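Local coordinates for beta-galactosidase (PDB 4OIF), which probably hydrolyses terminal non-reducing beta-D-galactose residues in beta-D-galactosides, as a trimeric, zinc-binding member of glycoside hydrolase family 42, at residues F235-N238 / E239-P242; I136-L139 / L140-Y144; L222-K225 / R226-D230; S126-Y129 / R130-Q134. One frame throughout, in Å; residues are numbered along the deposited sequence.

Contact 1 (F235-N238 / E239-P242)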
loop_
_atom_site.group_PDB
_atom_site.type_symbol
_atom_site.label_atom_id
_atom_site.label_comp_id
_atom_site.label_asym_id
_atom_site.label_seq_id
_atom_site.Cartn_x
_atom_site.Cartn_y
_atom_site.Cartn_z
ATOM N N PHE A 235 30.572 1.490 17.114
ATOM C CA PHE A 235 29.839 1.081 18.313
ATOM C C PHE A 235 30.279 -0.298 18.765
ATOM O O PHE A 235 30.464 -0.548 19.963
ATOM C CB PHE A 235 28.331 1.080 18.071
ATOM C CG PHE A 235 27.510 0.828 19.315
ATOM C CD1 PHE A 235 27.271 -0.467 19.765
ATOM C CD2 PHE A 235 26.954 1.890 20.025
ATOM C CE1 PHE A 235 26.511 -0.698 20.917
ATOM C CE2 PHE A 235 26.186 1.666 21.171
ATOM C CZ PHE A 235 25.968 0.365 21.618
ATOM N N PHE A 236 30.422 -1.198 17.798
ATOM C CA PHE A 236 30.878 -2.555 18.081
ATOM C C PHE A 236 32.267 -2.587 18.755
ATOM O O PHE A 236 32.493 -3.321 19.719
ATOM C CB PHE A 236 30.903 -3.361 16.780
ATOM C CG PHE A 236 31.740 -4.601 16.843
ATOM C CD1 PHE A 236 31.195 -5.801 17.282
ATOM C CD2 PHE A 236 33.072 -4.577 16.446
ATOM C CE1 PHE A 236 31.965 -6.958 17.340
ATOM C CE2 PHE A 236 33.850 -5.731 16.501
ATOM C CZ PHE A 236 33.298 -6.923 16.950
ATOM N N GLU A 237 33.192 -1.809 18.213
ATOM C CA GLU A 237 34.556 -1.755 18.701
ATOM C C GLU A 237 34.537 -1.254 20.125
ATOM O O GLU A 237 35.218 -1.795 21.032
ATOM C CB GLU A 237 35.404 -0.847 17.807
ATOM C CG GLU A 237 35.731 -1.459 16.455
ATOM C CD GLU A 237 36.731 -2.612 16.576
ATOM O OE1 GLU A 237 37.431 -2.651 17.617
ATOM O OE2 GLU A 237 36.825 -3.463 15.645
ATOM N N ASN A 238 33.711 -0.233 20.324
ATOM C CA ASN A 238 33.522 0.272 21.658
ATOM C C ASN A 238 33.040 -0.807 22.607
ATOM O O ASN A 238 33.534 -0.905 23.735
ATOM C CB ASN A 238 32.539 1.426 21.687
ATOM C CG ASN A 238 32.436 2.026 23.056
ATOM O OD1 ASN A 238 33.311 2.785 23.457
ATOM N ND2 ASN A 238 31.387 1.674 23.797
ATOM N N GLU A 239 32.068 -1.598 22.153
ATOM C CA GLU A 239 31.570 -2.732 22.936
ATOM C C GLU A 239 32.705 -3.676 23.318
ATOM O O GLU A 239 32.804 -4.096 24.464
ATOM C CB GLU A 239 30.505 -3.530 22.172
ATOM C CG GLU A 239 29.096 -2.979 22.241
ATOM C CD GLU A 239 28.056 -4.081 22.345
ATOM O OE1 GLU A 239 27.195 -4.193 21.449
ATOM O OE2 GLU A 239 28.110 -4.851 23.322
ATOM N N ILE A 240 33.555 -4.015 22.356
ATOM C CA ILE A 240 34.482 -5.110 22.573
ATOM C C ILE A 240 35.788 -4.712 23.231
ATOM O O ILE A 240 36.603 -5.587 23.515
ATOM C CB ILE A 240 34.831 -5.814 21.274
ATOM C CG1 ILE A 240 35.658 -4.880 20.386
ATOM C CG2 ILE A 240 33.557 -6.315 20.585
ATOM C CD1 ILE A 240 36.197 -5.527 19.112
ATOM N N VAL A 241 36.015 -3.420 23.463
ATOM C CA VAL A 241 37.246 -3.053 24.187
ATOM C C VAL A 241 37.587 -3.957 25.416
ATOM O O VAL A 241 38.686 -4.540 25.480
ATOM C CB VAL A 241 37.207 -1.581 24.643
ATOM C CG1 VAL A 241 38.279 -1.325 25.702
ATOM C CG2 VAL A 241 37.403 -0.672 23.448
ATOM N N PRO A 242 36.648 -4.117 26.368
ATOM C CA PRO A 242 37.016 -4.936 27.536
ATOM C C PRO A 242 37.103 -6.423 27.214
ATOM O O PRO A 242 37.762 -7.192 27.913
ATOM C CB PRO A 242 35.878 -4.673 28.520
ATOM C CG PRO A 242 34.700 -4.390 27.642
ATOM C CD PRO A 242 35.256 -3.632 26.457
#

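Contact 2 (I136-L139 / L140-Y144)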
loop_
_atom_site.group_PDB
_atom_site.type_symbol
_atom_site.label_atom_id
_atom_site.label_comp_id
_atom_site.label_asym_id
_atom_site.label_seq_id
_atom_site.Cartn_x
_atom_site.Cartn_y
_atom_site.Cartn_z
ATOM N N ILE A 136 28.900 -2.771 31.168
ATOM C CA ILE A 136 28.355 -4.077 31.484
ATOM C C ILE A 136 29.135 -5.186 30.735
ATOM O O ILE A 136 29.336 -6.288 31.264
ATOM C CB ILE A 136 26.854 -4.144 31.184
ATOM C CG1 ILE A 136 26.260 -5.402 31.810
ATOM C CG2 ILE A 136 26.571 -4.060 29.693
ATOM C CD1 ILE A 136 24.769 -5.331 31.948
ATOM N N ASN A 137 29.618 -4.896 29.533
ATOM C CA ASN A 137 30.475 -5.861 28.866
ATOM C C ASN A 137 31.689 -6.151 29.728
ATOM O O ASN A 137 32.084 -7.311 29.905
ATOM C CB ASN A 137 30.895 -5.358 27.498
ATOM C CG ASN A 137 29.748 -5.341 26.525
ATOM O OD1 ASN A 137 28.605 -5.573 26.906
ATOM N ND2 ASN A 137 30.038 -5.055 25.270
ATOM N N ARG A 138 32.246 -5.098 30.317
ATOM C CA ARG A 138 33.385 -5.269 31.204
ATOM C C ARG A 138 33.056 -6.128 32.432
ATOM O O ARG A 138 33.836 -6.999 32.788
ATOM C CB ARG A 138 33.922 -3.919 31.640
ATOM C CG ARG A 138 35.110 -4.004 32.568
ATOM C CD ARG A 138 35.703 -2.641 32.783
ATOM N NE ARG A 138 36.206 -2.074 31.536
ATOM C CZ ARG A 138 37.395 -2.367 31.021
ATOM N NH1 ARG A 138 38.195 -3.222 31.649
ATOM N NH2 ARG A 138 37.783 -1.809 29.880
ATOM N N LEU A 139 31.913 -5.897 33.076
ATOM C CA LEU A 139 31.549 -6.717 34.233
ATOM C C LEU A 139 31.437 -8.175 33.807
ATOM O O LEU A 139 31.899 -9.084 34.512
ATOM C CB LEU A 139 30.233 -6.243 34.875
ATOM C CG LEU A 139 30.265 -4.850 35.527
ATOM C CD1 LEU A 139 28.902 -4.453 36.088
ATOM C CD2 LEU A 139 31.324 -4.765 36.611
ATOM N N LEU A 140 30.836 -8.393 32.640
ATOM C CA LEU A 140 30.689 -9.752 32.134
ATOM C C LEU A 140 32.048 -10.419 31.920
ATOM O O LEU A 140 32.254 -11.540 32.392
ATOM C CB LEU A 140 29.885 -9.771 30.834
ATOM C CG LEU A 140 28.363 -9.659 30.981
ATOM C CD1 LEU A 140 27.737 -9.393 29.631
ATOM C CD2 LEU A 140 27.752 -10.901 31.639
ATOM N N ALA A 141 32.973 -9.745 31.235
ATOM C CA ALA A 141 34.284 -10.351 30.993
ATOM C C ALA A 141 35.043 -10.558 32.308
ATOM O O ALA A 141 35.742 -11.552 32.472
ATOM C CB ALA A 141 35.115 -9.514 30.015
ATOM N N GLU A 142 34.889 -9.636 33.244
ATOM C CA GLU A 142 35.519 -9.780 34.546
ATOM C C GLU A 142 35.050 -11.053 35.214
ATOM O O GLU A 142 35.861 -11.809 35.742
ATOM C CB GLU A 142 35.209 -8.596 35.470
ATOM C CG GLU A 142 35.886 -7.291 35.118
ATOM C CD GLU A 142 35.531 -6.172 36.092
ATOM O OE1 GLU A 142 34.577 -6.341 36.881
ATOM O OE2 GLU A 142 36.204 -5.123 36.062
ATOM N N ARG A 143 33.736 -11.283 35.198
ATOM C CA ARG A 143 33.175 -12.379 35.974
ATOM C C ARG A 143 33.267 -13.745 35.291
ATOM O O ARG A 143 33.492 -14.749 35.961
ATOM C CB ARG A 143 31.718 -12.088 36.331
ATOM C CG ARG A 143 31.116 -13.141 37.222
ATOM C CD ARG A 143 29.702 -12.809 37.615
ATOM N NE ARG A 143 29.697 -11.850 38.693
ATOM C CZ ARG A 143 29.338 -12.131 39.932
ATOM N NH1 ARG A 143 28.916 -13.344 40.233
ATOM N NH2 ARG A 143 29.381 -11.185 40.859
ATOM N N TYR A 144 33.112 -13.800 33.972
ATOM C CA TYR A 144 33.009 -15.095 33.297
ATOM C C TYR A 144 34.187 -15.414 32.378
ATOM O O TYR A 144 34.282 -16.520 31.845
ATOM C CB TYR A 144 31.694 -15.163 32.508
ATOM C CG TYR A 144 30.502 -14.908 33.392
ATOM C CD1 TYR A 144 30.128 -15.826 34.357
ATOM C CD2 TYR A 144 29.777 -13.734 33.294
ATOM C CE1 TYR A 144 29.053 -15.596 35.190
ATOM C CE2 TYR A 144 28.707 -13.492 34.120
ATOM C CZ TYR A 144 28.343 -14.430 35.064
ATOM O OH TYR A 144 27.265 -14.195 35.889
HETATM O O HOH W 1 38.387 -4.893 34.441
#

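Contact 3 (L222-K225 / R226-D230)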
loop_
_atom_site.group_PDB
_atom_site.type_symbol
_atom_site.label_atom_id
_atom_site.label_comp_id
_atom_site.label_asym_id
_atom_site.label_seq_id
_atom_site.Cartn_x
_atom_site.Cartn_y
_atom_site.Cartn_z
ATOM N N LEU A 222 24.170 7.433 -0.461
ATOM C CA LEU A 222 25.253 6.460 -0.426
ATOM C C LEU A 222 26.182 6.706 0.766
ATOM O O LEU A 222 26.388 5.818 1.603
ATOM C CB LEU A 222 26.030 6.519 -1.741
ATOM C CG LEU A 222 27.157 5.516 -1.989
ATOM C CD1 LEU A 222 26.675 4.073 -1.845
ATOM C CD2 LEU A 222 27.737 5.749 -3.381
ATOM N N ASP A 223 26.728 7.916 0.850
ATOM C CA ASP A 223 27.593 8.262 1.968
ATOM C C ASP A 223 26.890 8.085 3.314
ATOM O O ASP A 223 27.530 7.701 4.286
ATOM C CB ASP A 223 28.124 9.696 1.839
ATOM C CG ASP A 223 29.400 9.773 1.018
ATOM O OD1 ASP A 223 29.953 8.706 0.686
ATOM O OD2 ASP A 223 29.863 10.893 0.722
ATOM N N TRP A 224 25.586 8.339 3.381
ATOM C CA TRP A 224 24.846 8.093 4.623
ATOM C C TRP A 224 24.828 6.598 4.945
ATOM O O TRP A 224 25.068 6.217 6.077
ATOM C CB TRP A 224 23.417 8.642 4.565
ATOM C CG TRP A 224 22.594 8.279 5.798
ATOM C CD1 TRP A 224 21.557 7.382 5.866
ATOM C CD2 TRP A 224 22.763 8.783 7.126
ATOM N NE1 TRP A 224 21.069 7.309 7.149
ATOM C CE2 TRP A 224 21.790 8.158 7.942
ATOM C CE3 TRP A 224 23.637 9.704 7.704
ATOM C CZ2 TRP A 224 21.674 8.420 9.303
ATOM C CZ3 TRP A 224 23.520 9.964 9.062
ATOM C CH2 TRP A 224 22.547 9.323 9.845
ATOM N N LYS A 225 24.563 5.741 3.971
ATOM C CA LYS A 225 24.626 4.308 4.254
ATOM C C LYS A 225 26.030 3.890 4.728
ATOM O O LYS A 225 26.167 3.109 5.690
ATOM C CB LYS A 225 24.195 3.506 3.027
ATOM C CG LYS A 225 22.711 3.665 2.706
ATOM C CD LYS A 225 22.281 2.818 1.515
ATOM C CE LYS A 225 20.772 2.891 1.291
ATOM N NZ LYS A 225 20.341 4.032 0.419
ATOM N N ARG A 226 27.065 4.423 4.084
ATOM C CA ARG A 226 28.437 4.131 4.489
ATOM C C ARG A 226 28.679 4.571 5.932
ATOM O O ARG A 226 29.286 3.854 6.712
ATOM C CB ARG A 226 29.445 4.812 3.567
ATOM C CG ARG A 226 29.528 4.244 2.163
ATOM C CD ARG A 226 30.309 5.178 1.246
ATOM N NE ARG A 226 30.656 4.549 -0.022
ATOM C CZ ARG A 226 30.629 5.165 -1.202
ATOM N NH1 ARG A 226 30.260 6.440 -1.289
ATOM N NH2 ARG A 226 30.964 4.503 -2.304
ATOM N N PHE A 227 28.190 5.748 6.286
ATOM C CA PHE A 227 28.366 6.244 7.638
ATOM C C PHE A 227 27.609 5.387 8.626
ATOM O O PHE A 227 28.055 5.199 9.733
ATOM C CB PHE A 227 27.905 7.691 7.780
ATOM C CG PHE A 227 27.696 8.109 9.212
ATOM C CD1 PHE A 227 28.770 8.457 10.007
ATOM C CD2 PHE A 227 26.432 8.128 9.766
ATOM C CE1 PHE A 227 28.582 8.831 11.329
ATOM C CE2 PHE A 227 26.241 8.494 11.079
ATOM C CZ PHE A 227 27.316 8.852 11.862
ATOM N N VAL A 228 26.452 4.887 8.232
ATOM C CA VAL A 228 25.668 4.036 9.108
ATOM C C VAL A 228 26.473 2.775 9.420
ATOM O O VAL A 228 26.582 2.353 10.600
ATOM C CB VAL A 228 24.304 3.684 8.471
ATOM C CG1 VAL A 228 23.636 2.533 9.228
ATOM C CG2 VAL A 228 23.410 4.931 8.427
ATOM N N THR A 229 27.063 2.196 8.375
ATOM C CA THR A 229 27.951 1.056 8.587
ATOM C C THR A 229 29.127 1.389 9.524
ATOM O O THR A 229 29.347 0.701 10.531
ATOM C CB THR A 229 28.506 0.523 7.256
ATOM O OG1 THR A 229 27.470 -0.194 6.579
ATOM C CG2 THR A 229 29.684 -0.425 7.501
ATOM N N ASP A 230 29.854 2.457 9.207
ATOM C CA ASP A 230 31.007 2.851 10.005
ATOM C C ASP A 230 30.654 3.131 11.463
ATOM O O ASP A 230 31.363 2.716 12.360
ATOM C CB ASP A 230 31.684 4.079 9.403
ATOM C CG ASP A 230 32.601 3.729 8.244
ATOM O OD1 ASP A 230 32.846 2.524 8.026
ATOM O OD2 ASP A 230 33.079 4.656 7.555
HETATM O O HOH W 2 24.936 0.715 6.311
#

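Contact 4 (S126-Y129 / R130-Q134)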
loop_
_atom_site.group_PDB
_atom_site.type_symbol
_atom_site.label_atom_id
_atom_site.label_comp_id
_atom_site.label_asym_id
_atom_site.label_seq_id
_atom_site.Cartn_x
_atom_site.Cartn_y
_atom_site.Cartn_z
ATOM N N SER A 126 25.147 8.008 20.696
ATOM C CA SER A 126 25.041 8.331 22.132
ATOM C C SER A 126 26.236 7.878 22.992
ATOM O O SER A 126 26.593 6.692 23.008
ATOM C CB SER A 126 23.764 7.723 22.698
ATOM O OG SER A 126 23.835 7.601 24.106
ATOM N N SER A 127 26.861 8.819 23.693
ATOM C CA SER A 127 28.029 8.484 24.499
ATOM C C SER A 127 27.604 7.688 25.723
ATOM O O SER A 127 28.358 6.829 26.225
ATOM C CB SER A 127 28.793 9.742 24.917
ATOM O OG SER A 127 27.979 10.616 25.668
ATOM N N VAL A 128 26.389 7.958 26.183
ATOM C CA VAL A 128 25.856 7.272 27.338
ATOM C C VAL A 128 25.670 5.785 27.041
ATOM O O VAL A 128 26.062 4.934 27.840
ATOM C CB VAL A 128 24.532 7.900 27.771
ATOM C CG1 VAL A 128 23.740 6.941 28.661
ATOM C CG2 VAL A 128 24.797 9.221 28.460
ATOM N N TYR A 129 25.100 5.465 25.883
ATOM C CA TYR A 129 24.834 4.072 25.585
ATOM C C TYR A 129 26.141 3.323 25.313
ATOM O O TYR A 129 26.297 2.160 25.705
ATOM C CB TYR A 129 23.867 3.931 24.406
ATOM C CG TYR A 129 23.219 2.581 24.421
ATOM C CD1 TYR A 129 22.516 2.148 25.544
ATOM C CD2 TYR A 129 23.341 1.716 23.345
ATOM C CE1 TYR A 129 21.935 0.900 25.583
ATOM C CE2 TYR A 129 22.756 0.463 23.373
ATOM C CZ TYR A 129 22.058 0.060 24.494
ATOM O OH TYR A 129 21.471 -1.186 24.518
ATOM N N ARG A 130 27.081 3.998 24.663
ATOM C CA ARG A 130 28.407 3.432 24.433
ATOM C C ARG A 130 29.096 3.092 25.756
ATOM O O ARG A 130 29.650 1.990 25.921
ATOM C CB ARG A 130 29.260 4.397 23.599
ATOM C CG ARG A 130 28.921 4.336 22.123
ATOM C CD ARG A 130 29.548 5.453 21.313
ATOM N NE ARG A 130 29.164 5.338 19.903
ATOM C CZ ARG A 130 29.957 4.867 18.943
ATOM N NH1 ARG A 130 31.195 4.484 19.232
ATOM N NH2 ARG A 130 29.519 4.797 17.693
ATOM N N GLU A 131 29.008 4.017 26.711
ATOM C CA GLU A 131 29.593 3.801 28.033
ATOM C C GLU A 131 28.897 2.712 28.865
ATOM O O GLU A 131 29.569 1.883 29.484
ATOM C CB GLU A 131 29.621 5.117 28.809
ATOM C CG GLU A 131 30.693 6.075 28.292
ATOM C CD GLU A 131 30.615 7.471 28.898
ATOM O OE1 GLU A 131 29.954 7.638 29.950
ATOM O OE2 GLU A 131 31.218 8.404 28.311
ATOM N N LYS A 132 27.568 2.700 28.885
ATOM C CA LYS A 132 26.860 1.704 29.677
ATOM C C LYS A 132 27.036 0.296 29.094
ATOM O O LYS A 132 27.250 -0.677 29.858
ATOM C CB LYS A 132 25.382 2.067 29.793
ATOM C CG LYS A 132 25.128 3.359 30.581
ATOM C CD LYS A 132 24.341 3.102 31.860
ATOM C CE LYS A 132 24.243 4.358 32.728
ATOM N NZ LYS A 132 25.546 4.763 33.364
ATOM N N THR A 133 26.987 0.179 27.764
ATOM C CA THR A 133 27.183 -1.129 27.160
ATOM C C THR A 133 28.629 -1.575 27.348
ATOM O O THR A 133 28.885 -2.731 27.701
ATOM C CB THR A 133 26.815 -1.150 25.663
ATOM O OG1 THR A 133 27.611 -0.198 24.956
ATOM C CG2 THR A 133 25.335 -0.829 25.470
ATOM N N GLN A 134 29.585 -0.673 27.138
ATOM C CA GLN A 134 30.961 -1.078 27.379
ATOM C C GLN A 134 31.167 -1.520 28.825
ATOM O O GLN A 134 31.880 -2.480 29.084
ATOM C CB GLN A 134 31.947 0.029 27.048
ATOM C CG GLN A 134 33.373 -0.509 26.987
ATOM C CD GLN A 134 34.430 0.567 26.894
ATOM O OE1 GLN A 134 34.959 1.021 27.908
ATOM N NE2 GLN A 134 34.765 0.961 25.673
#

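Contact 1 (F235-N238 / E239-P242)
I240 lies across the ring of F236, one helical turn back along the same helix, and the path of its side chain accounts for much of the packing here. With chi1 at 68°, CG1 sits in the crowded position between the backbone N and the carbonyl carbon, which leaves CG2 beside the N and facing F236. CB passes over the preceding turn, 3.8 Å from F236 O. From there the chain forks. CG1 runs close to the backbone, 3.2 Å from E237 O, while CG2 settles over one face of the F236 ring as a CH-pi contact, 3.9 Å from the centroid and displaced toward the rim. The extended outer bond carries CD1 to a point 3.5 Å from F236 CE2, and it also brushes the carboxylate of E237, whose OE2 is bonded to H277.

E239 repeats the four-residue spacing with different chemistry. Its OE1 comes to the edge of the F235 ring, 3.6 Å from CE1, with the ring and carboxylate planes nearly perpendicular. Each oxygen has two partners: S90 and Y159 for OE1, T88 and N137 for OE2. Four bonds should fix the rotation of this buried group and probably favour its charged form.

Along the backbone, E239 N bonds to F235 O at 2.9 Å, but the proline nitrogen of P242 has no proton to offer, and the helix kinks there. Helix 218-246 belongs to the TIM-barrel domain; F236 and I240 rest on I252 of strand 252-259, whereas V241 leans on Q134, and P242 on Q134 and R138, of helix 127-144.

Contact 2 (I136-L139 / L140-Y144)
E142 OE2 accepts a hydrogen bond of 2.7 Å from a water that in turn accepts one from R138 NH1, so the two side chains, four residues apart, are joined through solvent. The water meets the guanidinium at its edge, in plane. No direct salt bridge forms: R138 NH1 and E142 OE2 stay 5.2 Å apart, and the guanidinium and carboxylate planes are turned 72° from each other. What touches directly is the aliphatic part, R138 CG lying 3.8 Å from E142 OE2. That CG stands anti to the backbone N (chi1 180°), alongside the glutamate, and the chain bends at its third torsion; farther out, NH1 also makes a long, weak ion pair with E245.

This i to i+4 pattern is that of a regular alpha helix, here the last turns of helix 127-144 in the TIM-barrel domain. The rungs are uniform: A141 N bonds to N137 O at 2.9 Å, and R143 N to L139 O at the same length. E142 lies low over the preceding turn, its CG 3.1 Å from R138 O, and its other oxygen, OE1, approaches the methyl L139 CD2 at 3.6 Å. At the end of the helix R143 lays its CG over the centre of the Y144 ring and sends NH1 into a salt bridge with D71, while Y144 OH bonds to that same aspartate and its ring stacks on F74. L140 and Y144 both pack against L70 of helix 68-79.

Contact 3 (L222-K225 / R226-D230)
L222 comes first, its CG over one face of the R226 guanidinium, 3.3 Å from NH1; with CG anti to its own backbone N (chi1 -176°), the branch is laid toward the following turn. D223 meets the same arginine at its edge. The salt bridge from R226 NH1 to D223 OD1 measures 3.0 Å and lies almost in the guanidinium plane, yet it reaches the oxygen on its anti side, 31° out of the carboxylate plane. K179 and Y180 also hold D223.

W224 turns to another side of the helix. V228 CG2 sits over a face of its five-membered ring, 3.8 Å from the centroid, while F227 meets its six-membered ring obliquely, CD2 lying 3.5 Å from W224 CZ3. The indole NE1 bonds to E162, close to the cysteines that bind zinc. At K225 the carbonyl oxygen is gripped twice, by T229 N at 3.0 Å and by a water that also bonds T229 OG1, itself bonded to D270.

The extended R226, a buried cation, is paired with D223 and with E420 and also bonds E508 O. Such shared charge would probably stabilise it while joining this barrel helix to the region of the trimerisation domain.

Contact 4 (S126-Y129 / R130-Q134)
Y129 presents one face of its ring to T133, whose CG2 stands almost on the ring normal, 15° off it and 3.6 Å from the centroid, displaced toward CZ. The two side chains cross at about a right angle. Elsewhere round the phenol, H122 meets the ring with planes about 40° apart, and OH bonds to S90 O. The other flat group, the guanidinium of R130, has S126 O near its plane on the edge side, but this oxygen is touched by the aliphatic CG, at 3.4 Å, and CD rather than by the flat group; beyond them NH2 reaches F124 O and NH1 reaches S234.

T133 owes its pose to chi1 near 59°, which tucks OG1 back against the helix and frees CG2 for the ring. The hydroxyl then has two carbonyls within reach, Y129 O at 2.8 Å and R130 O at 3.1 Å, and its single proton may serve either. Y129 O also takes the backbone bond from T133 N.

S126 is the N-cap of helix 127-144. Its OG accepts from Y129 N at 3.1 Å in a nearly straight bond (164°), and E103 holds both this hydroxyl and V128 N. The cap thus satisfies early amides that have no carbonyl a turn before them, with the side chain of S126 about 4 Å from that of the zinc ligand C123. One turn on, E131 CG packs 3.2 Å from S127 O.

Around the helix, R130 leans on Q231 of helix 218-246, T133 touches W55 of helix 55-58, and Y129 packs on R93 and V104 in loops.

Overall arrangement
From the N terminus, contact 4 opens helix 127-144 at its capped end near the zinc site and contact 2, one residue further on, runs to its last residues. After strand 150-154 and the helices beyond it, contact 3 and then contact 1 lie along helix 218-246. Each contact is local, so none closes a long loop, nests or crosses; they run in series. The joining is done between helices: contact 1 touches contact 4, with Q134 NE2 bonded to N238 O and F235 CZ 3.4 Å from Y129 CD2, and it touches contact 2 as well. Contact 3 meets none of the others, standing about 19 Å from contact 1 between centres, toward the trimerisation domain.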